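PDB 5ANZ: soluble lytic transglycosylase B3 from Pseudomonas aeruginosa, which probably cleaves peptidoglycan as a lytic transglycosylase in the turnover of the bacterial cell wall, and carries a bound calcium ion. Local coordinates for residues A[97-102]-A[333-338]. Residues are numbered along the deposited sequence; the frame is centred on the assembly and turned at random.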
# COMPACT_ATOMS: atom_id res chain seq x y z
N TRP A 97 14.28 6.32 -0.49
CA TRP A 97 14.41 7.69 -0.01
C TRP A 97 13.79 8.67 -1.01
O TRP A 97 13.26 9.71 -0.61
CB TRP A 97 15.88 8.04 0.28
CG TRP A 97 16.72 8.35 -0.92
CD1 TRP A 97 17.59 7.51 -1.55
CD2 TRP A 97 16.78 9.60 -1.63
NE1 TRP A 97 18.19 8.15 -2.61
CE2 TRP A 97 17.71 9.43 -2.68
CE3 TRP A 97 16.15 10.83 -1.47
CZ2 TRP A 97 18.01 10.45 -3.57
CZ3 TRP A 97 16.45 11.85 -2.36
CH2 TRP A 97 17.37 11.65 -3.39
N LYS A 98 13.83 8.33 -2.30
CA LYS A 98 13.23 9.20 -3.32
C LYS A 98 11.72 9.05 -3.32
O LYS A 98 10.99 10.03 -3.47
CB LYS A 98 13.81 8.92 -4.71
CG LYS A 98 15.04 9.78 -5.03
CD LYS A 98 15.68 9.43 -6.36
CE LYS A 98 16.88 10.34 -6.65
NZ LYS A 98 17.63 9.94 -7.88
N TYR A 99 11.25 7.82 -3.15
CA TYR A 99 9.82 7.60 -2.98
C TYR A 99 9.27 8.43 -1.82
O TYR A 99 8.26 9.13 -1.95
CB TYR A 99 9.53 6.13 -2.74
CG TYR A 99 8.08 5.84 -2.43
CD1 TYR A 99 7.12 5.82 -3.44
CD2 TYR A 99 7.66 5.58 -1.13
CE1 TYR A 99 5.80 5.55 -3.17
CE2 TYR A 99 6.33 5.31 -0.85
CZ TYR A 99 5.41 5.29 -1.87
OH TYR A 99 4.08 5.03 -1.59
N LEU A 100 9.95 8.35 -0.68
CA LEU A 100 9.53 9.07 0.51
C LEU A 100 9.62 10.58 0.31
O LEU A 100 8.79 11.33 0.82
CB LEU A 100 10.37 8.66 1.72
CG LEU A 100 10.06 7.27 2.26
CD1 LEU A 100 11.07 6.87 3.34
CD2 LEU A 100 8.64 7.24 2.81
N GLU A 101 10.65 11.02 -0.42
CA GLU A 101 10.83 12.45 -0.67
C GLU A 101 9.63 12.99 -1.44
O GLU A 101 9.18 14.11 -1.20
CB GLU A 101 12.13 12.72 -1.43
CG GLU A 101 12.56 14.17 -1.43
CD GLU A 101 13.82 14.41 -2.24
OE1 GLU A 101 13.99 13.76 -3.29
OE2 GLU A 101 14.65 15.24 -1.82
N GLY A 102 9.13 12.19 -2.38
CA GLY A 102 7.93 12.54 -3.13
C GLY A 102 6.66 12.48 -2.28
O GLY A 102 5.83 13.39 -2.32
N ALA A 333 3.53 2.07 3.63
CA ALA A 333 3.08 2.21 5.01
C ALA A 333 4.00 3.14 5.79
O ALA A 333 3.53 3.92 6.61
CB ALA A 333 2.97 0.83 5.68
N LEU A 334 5.30 3.11 5.49
CA LEU A 334 6.21 4.07 6.12
C LEU A 334 5.85 5.50 5.72
O LEU A 334 5.81 6.41 6.58
CB LEU A 334 7.66 3.73 5.73
CG LEU A 334 8.75 4.59 6.38
CD1 LEU A 334 8.65 4.58 7.89
CD2 LEU A 334 10.11 4.04 5.92
N ALA A 335 5.53 5.70 4.43
CA ALA A 335 5.13 7.02 3.94
C ALA A 335 3.88 7.51 4.64
O ALA A 335 3.80 8.66 5.06
CB ALA A 335 4.90 7.01 2.42
N VAL A 336 2.87 6.64 4.75
CA VAL A 336 1.66 7.03 5.47
C VAL A 336 1.95 7.46 6.91
O VAL A 336 1.46 8.48 7.36
CB VAL A 336 0.64 5.88 5.48
CG1 VAL A 336 -0.51 6.19 6.42
CG2 VAL A 336 0.12 5.66 4.07
N GLY A 337 2.74 6.67 7.63
CA GLY A 337 3.04 7.02 9.02
C GLY A 337 3.78 8.34 9.14
O GLY A 337 3.45 9.18 9.97
N LEU A 338 4.81 8.50 8.31
CA LEU A 338 5.58 9.75 8.34
C LEU A 338 4.77 10.96 7.87
O LEU A 338 4.96 12.08 8.36
CB LEU A 338 6.85 9.63 7.49
CG LEU A 338 7.90 8.64 8.00
CD1 LEU A 338 8.96 8.41 6.93
CD2 LEU A 338 8.54 9.14 9.31
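The ring of Y99 meets the methyl group of A335 obliquely, with CE2 4.0 Å from A335 CB, in a helix–helix packing inside the lysozyme-like transglycosylase domain. CG of Y99 stands anti to the backbone N (chi1 175°), and this carries the ring across to helix 330-343 although the bond leaving the backbone does not aim there. The Y99 side chain also touches A331 and Y332, about one turn earlier on that helix, and M143 of helix 134-145 touches both Y99 and A335.

The pair is a worked example of how a small residue lets a larger one settle close to a helix backbone. L100 faces A335 directly, and their CA atoms, 5.9 Å apart, are the nearest such pair between the two short segments, whose N-to-C directions differ by 39°. The two methyl groups of L100 take different partners. CD2 rests on the alanine, 3.7 Å from CA of A335 and almost as near its CB, so that it touches the helix backbone itself. CD1 of L100 meets CD2 of L334 at 3.9 Å, the two side chains crossing at about a right angle.

No hydrogen bond joins the segments; the contact is wholly apolar and mostly buried. Loop residues add to it on each helix: W353 touches L100, while W253 touches L334 and L338. One turn beyond L334, L338 closes the row more loosely, its CD1 standing 4.3 Å from CD2 of L100.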